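Local atomic coordinates of cellobiose 2-epimerase (Spirochaeta thermophila DSM 6192, PDB entry 5ZIG), a protein that probably catalyses the reversible epimerisation of cellobiose to beta-D-glucosyl-(1->4)-D-mannose. Residues Ala20-His25 / Ala389-Met394; Asp24-Phe29 / Gly358-Ala363; Ala187-Asn192 / Phe238-Ala243; Ser232-Tyr237 / Gly252-Ala257. All coordinates share one frame; numbering follows the deposited sequence.

Contact 1 of 4, residues Ala20-His25 / Ala389-Met394; sequences AQLFDH and ACLEGM
Leu22 sets CG anti to the backbone N (chi1 -176°) and Met394 folds at its last torsion (chi3 -84°), and these two settings bring the branch tips together, with Leu22 CD2 and Met394 CE 3.8 Å apart. The same leucine methyl meets Leu391 CD2 at 3.7 Å, and in both pairs the side chains run roughly perpendicular. CD2 also rests over one face of the neighbouring Phe23 ring, near its periphery, and thus touches Leu391, Met394 and the phenyl together. Met394 CE approaches that ring obliquely, 4.3 Å from Phe23 CE2. Nearer the backbones, Leu22 CB faces Cys390 CB at 3.9 Å, and Cys390 SG comes to 4.1 Å from Gln21 CB. Gln21 then bends away, and its OE1 is bonded to Trp360. The contacts across the interface are carbon and sulfur packing; none is a hydrogen bond. The helix segments approach to 9.6 Å between axes at 137°, an oblique antiparallel crossing. Helix 7-31 is the first long helix of the chain and 384-402 the last, consistent with a pairing that closes the (alpha/alpha)6 barrel of this family. Helix 57-73 adjoins through Ser73, touched by Phe23 and Leu391, while Ala389 packs on helix 315-332.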
# COMPACT_ATOMS: atom_id res chain seq x y z
N ALA A 20 -2.91 -16.49 12.03
CA ALA A 20 -3.65 -17.52 11.31
C ALA A 20 -4.08 -17.02 9.94
O ALA A 20 -3.96 -17.73 8.93
CB ALA A 20 -4.86 -17.97 12.13
N GLN A 21 -4.61 -15.80 9.89
CA GLN A 21 -5.01 -15.22 8.62
C GLN A 21 -3.85 -15.19 7.63
O GLN A 21 -3.96 -15.73 6.53
CB GLN A 21 -5.55 -13.81 8.86
CG GLN A 21 -6.99 -13.82 9.23
CD GLN A 21 -7.86 -14.30 8.09
OE1 GLN A 21 -7.71 -13.86 6.95
NE2 GLN A 21 -8.77 -15.21 8.40
N LEU A 22 -2.72 -14.57 8.02
CA LEU A 22 -1.53 -14.52 7.16
C LEU A 22 -1.12 -15.91 6.69
O LEU A 22 -1.08 -16.17 5.49
CB LEU A 22 -0.35 -13.84 7.88
CG LEU A 22 0.89 -13.67 6.97
CD1 LEU A 22 0.53 -12.74 5.80
CD2 LEU A 22 2.16 -13.16 7.65
N PHE A 23 -0.81 -16.81 7.64
CA PHE A 23 -0.12 -18.03 7.25
C PHE A 23 -1.06 -19.18 6.88
O PHE A 23 -0.64 -20.10 6.16
CB PHE A 23 0.83 -18.49 8.36
CG PHE A 23 1.96 -17.52 8.67
CD1 PHE A 23 2.97 -17.27 7.75
CD2 PHE A 23 2.01 -16.87 9.90
CE1 PHE A 23 4.00 -16.38 8.04
CE2 PHE A 23 3.04 -15.98 10.19
CZ PHE A 23 4.03 -15.74 9.27
N ASP A 24 -2.32 -19.17 7.34
CA ASP A 24 -3.21 -20.27 7.03
C ASP A 24 -4.27 -19.92 6.00
O ASP A 24 -4.83 -20.84 5.38
CB ASP A 24 -3.92 -20.77 8.31
CG ASP A 24 -2.93 -21.24 9.37
OD1 ASP A 24 -1.86 -21.75 9.01
OD2 ASP A 24 -3.23 -21.08 10.57
N HIS A 25 -4.56 -18.64 5.80
CA HIS A 25 -5.61 -18.21 4.89
C HIS A 25 -5.06 -17.41 3.71
O HIS A 25 -5.27 -17.80 2.55
CB HIS A 25 -6.65 -17.40 5.67
CG HIS A 25 -7.94 -17.21 4.93
ND1 HIS A 25 -8.94 -18.16 4.92
CD2 HIS A 25 -8.38 -16.19 4.16
CE1 HIS A 25 -9.95 -17.72 4.18
NE2 HIS A 25 -9.63 -16.53 3.70
N ALA A 389 -1.04 -5.83 6.75
CA ALA A 389 -1.81 -5.50 7.94
C ALA A 389 -1.62 -6.56 9.00
O ALA A 389 -1.57 -6.24 10.19
CB ALA A 389 -3.29 -5.34 7.59
N CYS A 390 -1.42 -7.80 8.58
CA CYS A 390 -1.14 -8.88 9.52
C CYS A 390 0.28 -8.76 10.08
O CYS A 390 0.49 -8.91 11.29
CB CYS A 390 -1.33 -10.23 8.83
SG CYS A 390 -3.03 -10.63 8.36
N LEU A 391 1.26 -8.50 9.21
CA LEU A 391 2.64 -8.35 9.67
C LEU A 391 2.81 -7.10 10.53
O LEU A 391 3.45 -7.15 11.58
CB LEU A 391 3.60 -8.30 8.47
CG LEU A 391 3.76 -9.64 7.75
CD1 LEU A 391 4.27 -9.42 6.33
CD2 LEU A 391 4.67 -10.62 8.52
N GLU A 392 2.23 -5.98 10.10
CA GLU A 392 2.26 -4.78 10.92
C GLU A 392 1.51 -4.99 12.24
O GLU A 392 1.98 -4.57 13.30
CB GLU A 392 1.67 -3.60 10.15
CG GLU A 392 2.64 -3.01 9.10
CD GLU A 392 3.82 -2.29 9.74
OE1 GLU A 392 3.63 -1.58 10.77
OE2 GLU A 392 4.95 -2.42 9.21
N GLY A 393 0.33 -5.62 12.19
CA GLY A 393 -0.40 -5.91 13.42
C GLY A 393 0.39 -6.77 14.39
O GLY A 393 0.43 -6.49 15.59
N MET A 394 1.07 -7.80 13.88
CA MET A 394 1.77 -8.72 14.76
C MET A 394 2.92 -8.02 15.47
O MET A 394 3.09 -8.16 16.69
CB MET A 394 2.28 -9.92 13.97
CG MET A 394 1.21 -10.98 13.75
SD MET A 394 1.89 -12.47 13.00
CE MET A 394 1.84 -11.99 11.27

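Contact 2 of 4, residues Asp24-Phe29 / Gly358-Ala363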
# COMPACT_ATOMS: atom_id res chain seq x y z
N ASP A 24 -2.32 -19.17 7.34
CA ASP A 24 -3.21 -20.27 7.03
C ASP A 24 -4.27 -19.92 6.00
O ASP A 24 -4.83 -20.84 5.38
CB ASP A 24 -3.92 -20.77 8.31
CG ASP A 24 -2.93 -21.24 9.37
OD1 ASP A 24 -1.86 -21.75 9.01
OD2 ASP A 24 -3.23 -21.08 10.57
N HIS A 25 -4.56 -18.64 5.80
CA HIS A 25 -5.61 -18.21 4.89
C HIS A 25 -5.06 -17.41 3.71
O HIS A 25 -5.27 -17.80 2.55
CB HIS A 25 -6.65 -17.40 5.67
CG HIS A 25 -7.94 -17.21 4.93
ND1 HIS A 25 -8.94 -18.16 4.92
CD2 HIS A 25 -8.38 -16.19 4.16
CE1 HIS A 25 -9.95 -17.72 4.18
NE2 HIS A 25 -9.63 -16.53 3.70
N ILE A 26 -4.36 -16.30 3.95
CA ILE A 26 -3.98 -15.41 2.85
C ILE A 26 -2.90 -16.06 1.99
O ILE A 26 -3.10 -16.32 0.80
CB ILE A 26 -3.53 -14.04 3.37
CG1 ILE A 26 -4.75 -13.19 3.76
CG2 ILE A 26 -2.75 -13.28 2.28
CD1 ILE A 26 -4.52 -12.26 4.97
N LEU A 27 -1.73 -16.34 2.59
CA LEU A 27 -0.62 -16.89 1.81
C LEU A 27 -0.97 -18.20 1.09
O LEU A 27 -0.62 -18.33 -0.10
CB LEU A 27 0.62 -17.05 2.71
CG LEU A 27 1.23 -15.75 3.29
CD1 LEU A 27 2.40 -16.00 4.26
CD2 LEU A 27 1.72 -14.84 2.14
N PRO A 28 -1.65 -19.17 1.70
CA PRO A 28 -1.95 -20.40 0.94
C PRO A 28 -2.81 -20.16 -0.28
O PRO A 28 -2.66 -20.87 -1.28
CB PRO A 28 -2.67 -21.29 1.97
CG PRO A 28 -2.20 -20.79 3.29
CD PRO A 28 -2.01 -19.31 3.13
N PHE A 29 -3.69 -19.17 -0.26
CA PHE A 29 -4.50 -18.90 -1.43
C PHE A 29 -3.63 -18.37 -2.56
O PHE A 29 -3.76 -18.81 -3.71
CB PHE A 29 -5.62 -17.93 -1.07
CG PHE A 29 -6.38 -17.39 -2.25
CD1 PHE A 29 -7.60 -17.96 -2.62
CD2 PHE A 29 -5.93 -16.29 -2.94
CE1 PHE A 29 -8.34 -17.44 -3.67
CE2 PHE A 29 -6.65 -15.78 -4.02
CZ PHE A 29 -7.86 -16.37 -4.37
N GLY A 358 -12.19 -18.44 -0.39
CA GLY A 358 -10.81 -18.07 -0.17
C GLY A 358 -10.51 -16.59 -0.11
O GLY A 358 -11.27 -15.81 -0.53
N GLU A 359 -9.40 -16.26 0.52
CA GLU A 359 -8.93 -14.89 0.71
C GLU A 359 -9.96 -13.95 1.32
O GLU A 359 -10.74 -14.31 2.12
CB GLU A 359 -8.42 -14.34 -0.63
CG GLU A 359 -7.04 -13.78 -0.66
CD GLU A 359 -7.00 -12.30 -0.42
OE1 GLU A 359 -8.01 -11.63 -0.43
OE2 GLU A 359 -5.93 -11.80 -0.21
N TRP A 360 -9.92 -12.71 0.91
CA TRP A 360 -10.81 -11.69 1.35
C TRP A 360 -11.64 -11.11 0.21
O TRP A 360 -11.18 -10.98 -0.88
CB TRP A 360 -10.04 -10.53 2.00
CG TRP A 360 -9.23 -10.78 3.28
CD1 TRP A 360 -8.83 -11.95 3.79
CD2 TRP A 360 -8.71 -9.79 4.15
NE1 TRP A 360 -8.13 -11.78 4.89
CE2 TRP A 360 -8.04 -10.46 5.16
CE3 TRP A 360 -8.76 -8.42 4.18
CZ2 TRP A 360 -7.42 -9.79 6.18
CZ3 TRP A 360 -8.15 -7.78 5.19
CH2 TRP A 360 -7.49 -8.46 6.18
N PHE A 361 -12.90 -10.80 0.46
CA PHE A 361 -13.70 -10.10 -0.52
C PHE A 361 -13.08 -8.73 -0.82
O PHE A 361 -12.44 -8.13 0.04
CB PHE A 361 -15.13 -9.95 -0.02
CG PHE A 361 -15.87 -11.28 0.06
CD1 PHE A 361 -16.40 -11.74 1.26
CD2 PHE A 361 -16.02 -12.07 -1.08
CE1 PHE A 361 -17.07 -12.97 1.32
CE2 PHE A 361 -16.69 -13.29 -1.02
CZ PHE A 361 -17.22 -13.74 0.18
N TRP A 362 -13.23 -8.28 -2.07
CA TRP A 362 -12.87 -6.90 -2.40
C TRP A 362 -13.65 -5.90 -1.54
O TRP A 362 -13.11 -4.88 -1.11
CB TRP A 362 -13.13 -6.62 -3.88
CG TRP A 362 -12.89 -5.19 -4.26
CD1 TRP A 362 -13.69 -4.12 -3.98
CD2 TRP A 362 -11.79 -4.68 -5.02
NE1 TRP A 362 -13.14 -2.97 -4.49
CE2 TRP A 362 -11.98 -3.29 -5.15
CE3 TRP A 362 -10.67 -5.28 -5.62
CZ2 TRP A 362 -11.07 -2.47 -5.82
CZ3 TRP A 362 -9.76 -4.46 -6.28
CH2 TRP A 362 -9.97 -3.07 -6.38
N ALA A 363 -14.94 -6.18 -1.32
CA ALA A 363 -15.81 -5.25 -0.62
C ALA A 363 -17.11 -5.94 -0.19
O ALA A 363 -17.55 -6.92 -0.80
CB ALA A 363 -16.13 -4.02 -1.47
O HOH W 1 -7.87 -18.46 1.40
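His25 donates from NE2 to Glu359 O at 2.9 Å, with an N-H...O angle of 155°. The oxygen lies almost in the imidazole plane, although the donor is tilted out of the carbonyl plane. Phe29 turns a face to the Glu359 side chain: Glu359 CB stands 3.9 Å from the ring centroid, 9° off the normal, a CH-pi contact, while Glu359 CG reaches Phe29 CD2 at 3.6 Å. Ile26 CD1 comes obliquely to the indole of Trp360, 3.6 Å from NE1, which keeps its bond to Gln21. Gly358 slips past the phenyl ring where a CB would clash with Phe29 CD1. Further out, water 1 sits over the His25 ring, donating to His25 O at 2.9 Å and accepting from Glu359 N at 2.8 Å, so His25 and Glu359 are joined twice, directly and through the water. His25 CG lies anti to its own backbone N (chi1 -165°), which carries the imidazole out to the loop; a leucine in place of His25 would probably leave Glu359 O without this donor. In turn, Glu359 OE1 takes a bond from Trp360 N and a salt bridge from Lys381, and OE2 takes hydrogen bonds from Asn386 and Trp30. So many donors would probably favour its ionised form; the loop is tied to helix 7-31 by polar bonds at the Glu359 backbone and ring contacts with Glu359 and Gly358.

Contact 3 of 4, residues Ala187-Asn192 / Phe238-Ala243; sequences APKTMN and FAEDWA
Lys189 sends an extended side chain over one face of Trp242 and ends not on a carboxylate of the facing segment but on a backbone carbonyl. Lys189 NZ donates to Glu240 O at 2.7 Å, in the carbonyl plane on a lone pair. Lys189 CD makes a CH-pi contact 4.1 Å from the centroid of the Trp242 six-membered ring. The setting is an antiparallel three-stranded sheet whose strands 237-238 and 244-245 are joined by a type I turn, Ala239 to Trp242. Trp242 takes a left-handed backbone (phi 77°), and Ala239 N bonds Ala243 O, which completes the type I plus G1-bulge hairpin. Lys189 and Phe238 form a hydrogen-bonded pair, with Lys189 N to Phe238 O at 3.1 Å and Phe238 N to Lys189 O at 3.0 Å, and their side chains share a sheet face. NZ has a second partner in Asp158, a salt bridge, whereas the Glu240 carboxylate turns to Tyr165. Trp242 also stacks on His227 and meets His194 edge-to-face. Thr190 caps helix 191-208, which starts at Met191, whose CB is 4.2 Å from Phe238 CE1. In the turn itself, Asp241 OD1 accepts from Ala243 N at 3.2 Å, from above the carboxylate plane, making an Asx turn.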
# COMPACT_ATOMS: atom_id res chain seq x y z
N ALA A 187 -5.33 15.21 -14.45
CA ALA A 187 -4.47 15.79 -13.41
C ALA A 187 -3.02 15.39 -13.64
O ALA A 187 -2.73 14.20 -13.83
CB ALA A 187 -4.93 15.33 -12.03
N PRO A 188 -2.08 16.34 -13.68
CA PRO A 188 -0.67 15.96 -13.84
C PRO A 188 -0.06 15.32 -12.60
O PRO A 188 0.95 14.60 -12.73
CB PRO A 188 0.02 17.30 -14.19
CG PRO A 188 -1.11 18.24 -14.58
CD PRO A 188 -2.26 17.80 -13.72
N LYS A 189 -0.65 15.52 -11.42
CA LYS A 189 -0.13 14.92 -10.19
C LYS A 189 -1.27 14.37 -9.32
O LYS A 189 -2.39 14.90 -9.32
CB LYS A 189 0.70 15.94 -9.40
CG LYS A 189 2.01 16.33 -10.09
CD LYS A 189 2.59 17.62 -9.53
CE LYS A 189 3.91 17.95 -10.24
NZ LYS A 189 4.53 19.23 -9.78
N THR A 190 -0.98 13.29 -8.59
CA THR A 190 -1.95 12.67 -7.69
C THR A 190 -1.30 12.39 -6.32
O THR A 190 -0.11 12.05 -6.25
CB THR A 190 -2.55 11.34 -8.29
OG1 THR A 190 -1.55 10.31 -8.35
CG2 THR A 190 -3.13 11.56 -9.70
N MET A 191 -2.09 12.56 -5.24
CA MET A 191 -1.64 12.15 -3.91
C MET A 191 -1.27 10.68 -3.90
O MET A 191 -0.27 10.28 -3.31
CB MET A 191 -2.74 12.48 -2.88
CG MET A 191 -2.82 11.73 -1.51
SD MET A 191 -3.23 9.97 -1.54
CE MET A 191 -4.97 10.11 -2.00
N ASN A 192 -2.05 9.88 -4.62
CA ASN A 192 -1.90 8.44 -4.56
C ASN A 192 -0.50 8.03 -4.98
O ASN A 192 0.18 7.27 -4.28
CB ASN A 192 -2.97 7.81 -5.45
CG ASN A 192 -2.96 6.32 -5.38
OD1 ASN A 192 -3.07 5.74 -4.30
ND2 ASN A 192 -2.82 5.68 -6.53
N PHE A 238 -4.04 17.20 -8.31
CA PHE A 238 -3.36 18.49 -8.29
C PHE A 238 -2.78 18.84 -9.67
O PHE A 238 -2.28 17.97 -10.39
CB PHE A 238 -2.23 18.51 -7.25
CG PHE A 238 -2.68 18.10 -5.86
CD1 PHE A 238 -2.72 16.77 -5.50
CD2 PHE A 238 -3.04 19.07 -4.93
CE1 PHE A 238 -3.14 16.40 -4.20
CE2 PHE A 238 -3.44 18.71 -3.65
CZ PHE A 238 -3.49 17.37 -3.28
N ALA A 239 -2.83 20.13 -10.00
CA ALA A 239 -2.16 20.65 -11.19
C ALA A 239 -0.64 20.57 -11.02
O ALA A 239 -0.13 20.22 -9.96
CB ALA A 239 -2.58 22.09 -11.48
N GLU A 240 0.08 20.94 -12.08
CA GLU A 240 1.54 20.93 -12.03
C GLU A 240 2.05 21.82 -10.90
O GLU A 240 2.91 21.41 -10.12
CB GLU A 240 2.12 21.36 -13.38
CG GLU A 240 3.54 20.88 -13.61
CD GLU A 240 4.25 21.66 -14.72
OE1 GLU A 240 3.71 22.71 -15.15
OE2 GLU A 240 5.33 21.21 -15.15
N ASP A 241 1.50 23.04 -10.78
CA ASP A 241 1.86 23.97 -9.72
C ASP A 241 1.13 23.67 -8.40
O ASP A 241 1.09 24.55 -7.53
CB ASP A 241 1.61 25.42 -10.15
CG ASP A 241 0.14 25.73 -10.37
OD1 ASP A 241 -0.73 24.86 -10.13
OD2 ASP A 241 -0.16 26.86 -10.79
N TRP A 242 0.55 22.48 -8.25
CA TRP A 242 -0.04 21.96 -7.00
C TRP A 242 -1.39 22.58 -6.68
O TRP A 242 -1.91 22.38 -5.59
CB TRP A 242 0.91 22.13 -5.80
CG TRP A 242 2.00 21.13 -5.87
CD1 TRP A 242 3.31 21.37 -6.20
CD2 TRP A 242 1.88 19.72 -5.66
NE1 TRP A 242 4.02 20.18 -6.18
CE2 TRP A 242 3.16 19.16 -5.85
CE3 TRP A 242 0.82 18.87 -5.32
CZ2 TRP A 242 3.41 17.80 -5.71
CZ3 TRP A 242 1.06 17.52 -5.17
CH2 TRP A 242 2.35 16.99 -5.38
N ALA A 243 -1.99 23.30 -7.61
CA ALA A 243 -3.36 23.73 -7.41
C ALA A 243 -4.27 22.51 -7.28
O ALA A 243 -4.11 21.53 -8.02
CB ALA A 243 -3.80 24.64 -8.57

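Contact 4 of 4, residues Ser232-Tyr237 / Gly252-Ala257; sequences SHLGLY and GHDIEA
His233 and Asp254 meet with the imidazole and carboxylate planes 37° apart, the ring offering its ND1 edge to one oxygen. His233 ND1 donates to Asp254 OD2 at 2.8 Å with an N-H...O angle of 152°; OD2 is met nearly end-on along its C-O bond, and lies a little out of the ring plane. The other oxygen serves the backbone: Leu234 N donates to Asp254 OD1 at 3.1 Å in an almost straight bond (169°) that arrives from above the carboxylate plane. Asp254 has CG beside its backbone N and anti to its carbonyl carbon, which aims the carboxylate at the loop. The Leu234 and Asp254 side chains run alongside each other in opposite senses, Leu234 CB lying 3.6 Å from Asp254 OD1. The leucine carries on toward the helix, where Leu234 CD2 presses on Ala257 CB at 3.3 Å, tighter than usual for two carbons, and passes 3.8 Å from His253 O. Water 2 lies 2.7 Å from both Leu234 O and Asp254 OD1, a further tie between loop and helix. Replacing Asp254 by an alanine is likely to leave His233 ND1 and Leu234 N without this acceptor and the imidazole freer to turn. Nearby, helix 275-294 supplies Glu287 beside His233, and Met191 of helix 191-208 packs on Leu234. The contact thus fastens the loop between helix 211-228 and strand 237-238 to helix 251-269. With two N-H donors directed at it, the buried carboxylate probably stays ionised, and its negative charge would tend to polarise the imidazole.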
# COMPACT_ATOMS: atom_id res chain seq x y z
N SER A 232 -6.81 18.40 7.41
CA SER A 232 -7.04 17.09 8.03
C SER A 232 -7.46 16.01 7.04
O SER A 232 -7.72 14.88 7.45
CB SER A 232 -8.09 17.20 9.14
OG SER A 232 -9.40 17.26 8.61
N HIS A 233 -7.51 16.32 5.75
CA HIS A 233 -7.71 15.32 4.71
C HIS A 233 -6.67 15.52 3.61
O HIS A 233 -6.20 16.64 3.36
CB HIS A 233 -9.12 15.39 4.12
CG HIS A 233 -10.20 15.24 5.15
ND1 HIS A 233 -10.66 14.01 5.56
CD2 HIS A 233 -10.90 16.16 5.85
CE1 HIS A 233 -11.60 14.18 6.47
NE2 HIS A 233 -11.77 15.48 6.66
N LEU A 234 -6.30 14.42 2.98
CA LEU A 234 -5.34 14.45 1.90
C LEU A 234 -6.08 14.78 0.62
O LEU A 234 -6.98 14.02 0.21
CB LEU A 234 -4.65 13.10 1.75
CG LEU A 234 -3.42 12.80 2.58
CD1 LEU A 234 -3.76 12.90 4.06
CD2 LEU A 234 -2.98 11.41 2.19
N GLY A 235 -5.71 15.89 -0.02
CA GLY A 235 -6.25 16.20 -1.33
C GLY A 235 -5.96 15.09 -2.32
O GLY A 235 -4.98 14.36 -2.20
N LEU A 236 -6.84 14.96 -3.31
CA LEU A 236 -6.66 13.86 -4.25
C LEU A 236 -5.79 14.23 -5.45
O LEU A 236 -4.80 13.54 -5.73
CB LEU A 236 -8.03 13.36 -4.73
CG LEU A 236 -8.90 12.72 -3.64
CD1 LEU A 236 -10.23 12.27 -4.21
CD2 LEU A 236 -8.18 11.55 -2.99
N TYR A 237 -6.12 15.32 -6.14
CA TYR A 237 -5.66 15.58 -7.49
C TYR A 237 -5.16 17.02 -7.61
O TYR A 237 -5.79 17.94 -7.09
CB TYR A 237 -6.80 15.34 -8.50
CG TYR A 237 -7.45 13.97 -8.45
CD1 TYR A 237 -6.70 12.81 -8.67
CD2 TYR A 237 -8.82 13.83 -8.22
CE1 TYR A 237 -7.29 11.55 -8.63
CE2 TYR A 237 -9.42 12.57 -8.19
CZ TYR A 237 -8.65 11.44 -8.40
OH TYR A 237 -9.24 10.20 -8.38
N GLY A 252 -9.60 5.60 3.22
CA GLY A 252 -8.47 4.69 3.30
C GLY A 252 -7.13 5.37 3.08
O GLY A 252 -6.14 5.04 3.74
N HIS A 253 -7.07 6.31 2.14
CA HIS A 253 -5.79 6.99 1.89
C HIS A 253 -5.45 7.92 3.04
O HIS A 253 -4.27 8.04 3.41
CB HIS A 253 -5.82 7.75 0.56
CG HIS A 253 -5.50 6.88 -0.62
ND1 HIS A 253 -6.42 6.62 -1.62
CD2 HIS A 253 -4.39 6.19 -0.94
CE1 HIS A 253 -5.88 5.82 -2.52
NE2 HIS A 253 -4.65 5.53 -2.12
N ASP A 254 -6.46 8.56 3.64
CA ASP A 254 -6.21 9.38 4.82
C ASP A 254 -5.56 8.55 5.91
O ASP A 254 -4.45 8.86 6.37
CB ASP A 254 -7.52 9.99 5.34
CG ASP A 254 -7.96 11.21 4.55
OD1 ASP A 254 -7.36 11.53 3.50
OD2 ASP A 254 -8.95 11.83 4.97
N ILE A 255 -6.21 7.45 6.31
CA ILE A 255 -5.68 6.64 7.40
C ILE A 255 -4.35 6.02 6.99
O ILE A 255 -3.38 6.08 7.75
CB ILE A 255 -6.73 5.58 7.89
CG1 ILE A 255 -6.28 4.84 9.16
CG2 ILE A 255 -7.04 4.49 6.90
CD1 ILE A 255 -6.01 5.71 10.32
N GLU A 256 -4.25 5.51 5.75
CA GLU A 256 -2.98 4.94 5.30
C GLU A 256 -1.84 5.94 5.43
O GLU A 256 -0.74 5.61 5.90
CB GLU A 256 -3.10 4.44 3.87
CG GLU A 256 -2.08 3.36 3.48
CD GLU A 256 -2.15 2.99 2.00
OE1 GLU A 256 -2.95 3.59 1.27
OE2 GLU A 256 -1.38 2.10 1.59
N ALA A 257 -2.08 7.20 5.07
CA ALA A 257 -0.97 8.15 5.05
C ALA A 257 -0.44 8.41 6.46
O ALA A 257 0.78 8.56 6.63
CB ALA A 257 -1.38 9.46 4.39
O HOH W 2 -8.41 11.85 1.04

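How the contacts relate
Contacts 1 and 3 are buried, while contacts 2 and 4 are partly so. Contacts 1 and 2 share helix 7-31 and touch through Cys390 SG and Ile26 CD1, 4.0 Å apart. The helix pairing is wholly apolar, whereas the loop docking beside it adds a histidine bond, a bridging water and CH-pi packing. Contacts 3 and 4 likewise adjoin, Met191 N lying 2.9 Å from Leu236 O, but rely on different polar groups: strand pairing and a lysine in one, a helix carboxylate in the other. Contact 3 lies across the chain's centre from contacts 1 and 2, with centres about 35 Å from contact 1 and 34 Å from contact 2.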